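Local coordinates for protein 3-hexulose-6-phosphate isomerase (Methanocaldococcus jannaschii, PDB 1JEO) that catalyses the interconversion of D-arabino-hex-3-ulose 6-phosphate and fructose 6-phosphate, an isomerisation of sugar phosphates on the route to ribose 5-phosphate, at residues Arg36-Val48 against Phe58-Val72. Numbering follows the deposited sequence.
Sequences RIIKAKKIFIFGV and FAMRLMHLGFKSYFV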
loop_
_atom_site.group_PDB
_atom_site.type_symbol
_atom_site.label_atom_id
_atom_site.label_comp_id
_atom_site.label_asym_id
_atom_site.label_seq_id
_atom_site.Cartn_x
_atom_site.Cartn_y
_atom_site.Cartn_z
ATOM N N ARG A 36 8.537 -3.647 8.452
ATOM C CA ARG A 36 8.624 -2.183 8.526
ATOM C C ARG A 36 7.380 -1.558 9.160
ATOM O O ARG A 36 7.492 -0.555 9.862
ATOM C CB ARG A 36 8.853 -1.586 7.138
ATOM C CG ARG A 36 10.227 -1.861 6.577
ATOM C CD ARG A 36 10.301 -1.441 5.126
ATOM N NE ARG A 36 11.490 -1.963 4.458
ATOM C CZ ARG A 36 12.572 -1.247 4.165
ATOM N NH1 ARG A 36 12.639 0.041 4.475
ATOM N NH2 ARG A 36 13.594 -1.827 3.557
ATOM N N ILE A 37 6.217 -2.181 8.937
ATOM C CA ILE A 37 4.931 -1.730 9.497
ATOM C C ILE A 37 4.897 -1.947 11.024
ATOM O O ILE A 37 4.463 -1.060 11.768
ATOM C CB ILE A 37 3.714 -2.435 8.773
ATOM C CG1 ILE A 37 3.476 -1.787 7.400
ATOM C CG2 ILE A 37 2.420 -2.377 9.615
ATOM C CD1 ILE A 37 2.442 -2.501 6.523
ATOM N N ILE A 38 5.415 -3.093 11.473
ATOM C CA ILE A 38 5.467 -3.448 12.898
ATOM C C ILE A 38 6.526 -2.635 13.673
ATOM O O ILE A 38 6.304 -2.255 14.832
ATOM C CB ILE A 38 5.669 -5.001 13.070
ATOM C CG1 ILE A 38 4.422 -5.735 12.555
ATOM C CG2 ILE A 38 5.924 -5.394 14.538
ATOM C CD1 ILE A 38 4.590 -7.237 12.383
ATOM N N LYS A 39 7.632 -2.314 13.001
ATOM C CA LYS A 39 8.728 -1.559 13.609
ATOM C C LYS A 39 8.570 -0.041 13.588
ATOM O O LYS A 39 9.239 0.660 14.352
ATOM C CB LYS A 39 10.068 -1.953 12.979
ATOM C CG LYS A 39 10.570 -3.324 13.403
ATOM C CD LYS A 39 11.876 -3.661 12.714
ATOM C CE LYS A 39 12.441 -4.980 13.208
ATOM N NZ LYS A 39 13.678 -5.349 12.462
ATOM N N ALA A 40 7.683 0.465 12.732
ATOM C CA ALA A 40 7.447 1.908 12.624
ATOM C C ALA A 40 6.675 2.486 13.804
ATOM O O ALA A 40 5.872 1.789 14.428
ATOM C CB ALA A 40 6.717 2.229 11.335
ATOM N N LYS A 41 6.946 3.756 14.110
ATOM C CA LYS A 41 6.269 4.473 15.189
ATOM C C LYS A 41 4.902 4.897 14.631
ATOM O O LYS A 41 3.862 4.549 15.191
ATOM C CB LYS A 41 7.098 5.695 15.619
ATOM C CG LYS A 41 6.685 6.345 16.942
ATOM C CD LYS A 41 7.070 5.497 18.152
ATOM C CE LYS A 41 6.624 6.154 19.452
ATOM N NZ LYS A 41 6.968 5.334 20.650
ATOM N N LYS A 42 4.923 5.623 13.511
ATOM C CA LYS A 42 3.706 6.073 12.824
ATOM C C LYS A 42 3.820 5.670 11.349
ATOM O O LYS A 42 4.921 5.628 10.794
ATOM C CB LYS A 42 3.490 7.597 12.943
ATOM C CG LYS A 42 3.563 8.180 14.364
ATOM C CD LYS A 42 3.052 9.622 14.479
ATOM C CE LYS A 42 3.846 10.642 13.658
ATOM N NZ LYS A 42 5.259 10.838 14.065
ATOM N N ILE A 43 2.690 5.318 10.735
ATOM C CA ILE A 43 2.654 4.898 9.330
ATOM C C ILE A 43 1.854 5.899 8.495
ATOM O O ILE A 43 0.714 6.225 8.825
ATOM C CB ILE A 43 2.055 3.463 9.178
ATOM C CG1 ILE A 43 2.838 2.473 10.048
ATOM C CG2 ILE A 43 2.137 2.992 7.713
ATOM C CD1 ILE A 43 2.048 1.300 10.516
ATOM N N PHE A 44 2.470 6.380 7.416
ATOM C CA PHE A 44 1.854 7.358 6.518
ATOM C C PHE A 44 1.596 6.780 5.135
ATOM O O PHE A 44 2.474 6.164 4.537
ATOM C CB PHE A 44 2.743 8.600 6.381
ATOM C CG PHE A 44 2.848 9.421 7.632
ATOM C CD1 PHE A 44 3.673 9.009 8.700
ATOM C CD2 PHE A 44 2.144 10.630 7.745
ATOM C CE1 PHE A 44 3.798 9.798 9.865
ATOM C CE2 PHE A 44 2.260 11.432 8.908
ATOM C CZ PHE A 44 3.090 11.013 9.969
ATOM N N ILE A 45 0.374 6.963 4.641
ATOM C CA ILE A 45 -0.008 6.468 3.320
ATOM C C ILE A 45 -0.396 7.655 2.431
ATOM O O ILE A 45 -1.022 8.605 2.900
ATOM C CB ILE A 45 -1.243 5.494 3.373
ATOM C CG1 ILE A 45 -1.180 4.519 4.562
ATOM C CG2 ILE A 45 -1.406 4.753 2.035
ATOM C CD1 ILE A 45 -0.093 3.489 4.540
ATOM N N PHE A 46 -0.018 7.589 1.153
ATOM C CA PHE A 46 -0.363 8.627 0.180
ATOM C C PHE A 46 -0.520 8.068 -1.231
ATOM O O PHE A 46 0.156 7.114 -1.630
ATOM C CB PHE A 46 0.648 9.793 0.172
ATOM C CG PHE A 46 0.211 10.984 -0.670
ATOM C CD1 PHE A 46 -0.964 11.708 -0.349
ATOM C CD2 PHE A 46 0.947 11.364 -1.809
ATOM C CE1 PHE A 46 -1.405 12.797 -1.151
ATOM C CE2 PHE A 46 0.519 12.453 -2.625
ATOM C CZ PHE A 46 -0.661 13.171 -2.290
ATOM N N GLY A 47 -1.389 8.741 -1.977
ATOM C CA GLY A 47 -1.679 8.417 -3.355
ATOM C C GLY A 47 -2.634 9.482 -3.856
ATOM O O GLY A 47 -3.315 10.139 -3.060
ATOM N N VAL A 48 -2.708 9.626 -5.174
ATOM C CA VAL A 48 -3.582 10.605 -5.822
ATOM C C VAL A 48 -4.688 9.846 -6.569
ATOM O O VAL A 48 -4.487 8.702 -6.979
ATOM C CB VAL A 48 -2.748 11.510 -6.808
ATOM C CG1 VAL A 48 -3.639 12.412 -7.648
ATOM C CG2 VAL A 48 -1.772 12.367 -6.023
ATOM N N PHE A 58 -6.551 0.981 2.986
ATOM C CA PHE A 58 -5.464 0.318 3.704
ATOM C C PHE A 58 -5.138 1.079 4.995
ATOM O O PHE A 58 -4.931 0.455 6.042
ATOM C CB PHE A 58 -4.231 0.217 2.792
ATOM C CG PHE A 58 -3.036 -0.480 3.414
ATOM C CD1 PHE A 58 -1.791 0.169 3.459
ATOM C CD2 PHE A 58 -3.132 -1.793 3.915
ATOM C CE1 PHE A 58 -0.644 -0.479 3.992
ATOM C CE2 PHE A 58 -1.995 -2.457 4.449
ATOM C CZ PHE A 58 -0.748 -1.796 4.487
ATOM N N ALA A 59 -5.116 2.414 4.914
ATOM C CA ALA A 59 -4.825 3.285 6.061
ATOM C C ALA A 59 -5.832 3.081 7.191
ATOM O O ALA A 59 -5.451 2.974 8.361
ATOM C CB ALA A 59 -4.803 4.746 5.632
ATOM N N MET A 60 -7.103 2.943 6.807
ATOM C CA MET A 60 -8.201 2.714 7.746
ATOM C C MET A 60 -8.055 1.343 8.415
ATOM O O MET A 60 -8.185 1.226 9.637
ATOM C CB MET A 60 -9.549 2.790 7.019
ATOM C CG MET A 60 -10.756 2.622 7.927
ATOM S SD MET A 60 -12.307 2.629 7.057
ATOM C CE MET A 60 -12.561 4.392 6.921
ATOM N N ARG A 61 -7.719 0.333 7.613
ATOM C CA ARG A 61 -7.557 -1.028 8.112
ATOM C C ARG A 61 -6.357 -1.198 9.065
ATOM O O ARG A 61 -6.460 -1.933 10.049
ATOM C CB ARG A 61 -7.550 -2.025 6.948
ATOM C CG ARG A 61 -8.015 -3.433 7.307
ATOM C CD ARG A 61 -9.433 -3.548 7.855
ATOM N NE ARG A 61 -10.400 -3.994 6.854
ATOM C CZ ARG A 61 -11.684 -3.649 6.846
ATOM N NH1 ARG A 61 -12.170 -2.845 7.782
ATOM N NH2 ARG A 61 -12.486 -4.097 5.891
ATOM N N LEU A 62 -5.273 -0.450 8.829
ATOM C CA LEU A 62 -4.085 -0.487 9.697
ATOM C C LEU A 62 -4.420 0.115 11.058
ATOM O O LEU A 62 -3.941 -0.351 12.098
ATOM C CB LEU A 62 -2.920 0.283 9.081
ATOM C CG LEU A 62 -2.049 -0.404 8.031
ATOM C CD1 LEU A 62 -0.990 0.579 7.577
ATOM C CD2 LEU A 62 -1.396 -1.672 8.597
ATOM N N MET A 63 -5.298 1.119 11.028
ATOM C CA MET A 63 -5.779 1.804 12.222
ATOM C C MET A 63 -6.647 0.822 13.022
ATOM O O MET A 63 -6.519 0.745 14.247
ATOM C CB MET A 63 -6.570 3.054 11.806
ATOM C CG MET A 63 -7.163 3.900 12.927
ATOM S SD MET A 63 -8.773 3.324 13.513
ATOM C CE MET A 63 -8.343 3.149 15.157
ATOM N N HIS A 64 -7.477 0.045 12.318
ATOM C CA HIS A 64 -8.365 -0.955 12.924
ATOM C C HIS A 64 -7.598 -2.014 13.719
ATOM O O HIS A 64 -8.101 -2.531 14.717
ATOM C CB HIS A 64 -9.205 -1.660 11.853
ATOM C CG HIS A 64 -10.277 -0.809 11.250
ATOM N ND1 HIS A 64 -10.788 0.309 11.873
ATOM C CD2 HIS A 64 -10.957 -0.932 10.085
ATOM C CE1 HIS A 64 -11.737 0.834 11.118
ATOM N NE2 HIS A 64 -11.860 0.100 10.027
ATOM N N LEU A 65 -6.368 -2.293 13.282
ATOM C CA LEU A 65 -5.493 -3.268 13.929
ATOM C C LEU A 65 -4.663 -2.704 15.090
ATOM O O LEU A 65 -3.939 -3.451 15.754
ATOM C CB LEU A 65 -4.579 -3.942 12.898
ATOM C CG LEU A 65 -5.205 -4.731 11.741
ATOM C CD1 LEU A 65 -4.098 -5.439 10.992
ATOM C CD2 LEU A 65 -6.232 -5.735 12.233
ATOM N N GLY A 66 -4.758 -1.392 15.317
ATOM C CA GLY A 66 -4.039 -0.767 16.419
ATOM C C GLY A 66 -2.806 0.053 16.117
ATOM O O GLY A 66 -2.191 0.583 17.041
ATOM N N PHE A 67 -2.436 0.154 14.842
ATOM C CA PHE A 67 -1.267 0.936 14.436
ATOM C C PHE A 67 -1.619 2.417 14.361
ATOM O O PHE A 67 -2.792 2.764 14.223
ATOM C CB PHE A 67 -0.769 0.478 13.061
ATOM C CG PHE A 67 -0.269 -0.937 13.031
ATOM C CD1 PHE A 67 -1.091 -1.973 12.557
ATOM C CD2 PHE A 67 1.026 -1.246 13.481
ATOM C CE1 PHE A 67 -0.632 -3.314 12.530
ATOM C CE2 PHE A 67 1.506 -2.581 13.464
ATOM C CZ PHE A 67 0.672 -3.620 12.985
ATOM N N LYS A 68 -0.611 3.280 14.504
ATOM C CA LYS A 68 -0.805 4.731 14.395
ATOM C C LYS A 68 -0.669 5.025 12.897
ATOM O O LYS A 68 0.427 5.239 12.373
ATOM C CB LYS A 68 0.221 5.499 15.243
ATOM C CG LYS A 68 0.032 5.301 16.753
ATOM C CD LYS A 68 0.671 6.410 17.590
ATOM C CE LYS A 68 2.180 6.247 17.733
ATOM N NZ LYS A 68 2.795 7.370 18.502
ATOM N N SER A 69 -1.802 4.893 12.211
ATOM C CA SER A 69 -1.900 5.065 10.766
ATOM C C SER A 69 -2.471 6.414 10.369
ATOM O O SER A 69 -3.370 6.933 11.036
ATOM C CB SER A 69 -2.774 3.952 10.194
ATOM O OG SER A 69 -2.746 3.942 8.782
ATOM N N TYR A 70 -1.929 6.994 9.296
ATOM C CA TYR A 70 -2.379 8.294 8.795
ATOM C C TYR A 70 -2.354 8.360 7.279
ATOM O O TYR A 70 -1.587 7.648 6.626
ATOM C CB TYR A 70 -1.488 9.436 9.330
ATOM C CG TYR A 70 -1.494 9.600 10.833
ATOM C CD1 TYR A 70 -0.397 9.162 11.610
ATOM C CD2 TYR A 70 -2.618 10.137 11.502
ATOM C CE1 TYR A 70 -0.422 9.248 13.031
ATOM C CE2 TYR A 70 -2.653 10.230 12.923
ATOM C CZ TYR A 70 -1.551 9.781 13.672
ATOM O OH TYR A 70 -1.579 9.861 15.043
ATOM N N PHE A 71 -3.247 9.171 6.724
ATOM C CA PHE A 71 -3.269 9.402 5.286
ATOM C C PHE A 71 -2.840 10.859 5.119
ATOM O O PHE A 71 -3.424 11.752 5.735
ATOM C CB PHE A 71 -4.649 9.164 4.660
ATOM C CG PHE A 71 -4.614 9.098 3.152
ATOM C CD1 PHE A 71 -4.246 7.905 2.502
ATOM C CD2 PHE A 71 -4.878 10.244 2.369
ATOM C CE1 PHE A 71 -4.132 7.849 1.087
ATOM C CE2 PHE A 71 -4.765 10.207 0.955
ATOM C CZ PHE A 71 -4.391 9.006 0.312
ATOM N N VAL A 72 -1.826 11.082 4.282
ATOM C CA VAL A 72 -1.285 12.422 4.019
ATOM C C VAL A 72 -2.323 13.285 3.290
ATOM O O VAL A 72 -2.919 12.852 2.304
ATOM C CB VAL A 72 0.038 12.339 3.195
ATOM C CG1 VAL A 72 0.655 13.723 2.976
ATOM C CG2 VAL A 72 1.043 11.418 3.883
HETATM O O HOH W 1 2.105 2.362 14.587
#
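Ile45 straddles the surface of helix 49-64, its CG1 resting on Ala59 CB at 3.8 Å while CD1 reaches the Phe58 ring; the helix links parallel strands 43-46 and 69-71 in a beta-alpha-beta unit of the SIS domain. One turn on, Leu62 forks, CD1 meeting Ile43 CG2 and CD2 meeting Ile37 CG2. That same Ile37 methyl sits over a face of the Phe67 ring, 4.0 Å from its centroid, a CH-pi contact; Ile37 CD1 touches the Phe58 ring at its edge. Four backbone hydrogen bonds join 43-45 to 68-72, from Ile43 N to Lys68 O (2.8 Å) through to Val72 N to Ile45 O (2.9 Å). Phe71 CG lies anti to the backbone N (chi1 -167°), which carries the ring over Ile45 O, offset toward its rim, and CZ to Gly47 O, near the inferred substrate residues Ser51 and Ser90. Replacing Phe71 by alanine would probably uncover that carbonyl and open a gap beside Ile45 and Gly47. On the other sheet face, Phe44 packs obliquely against Tyr70. Strand 43-46 thus meets the helix through apolar side chains, its other edge bonding strand 85-89, whereas Ser69 OG ties strand 69-71 to Ala59 O (2.9 Å).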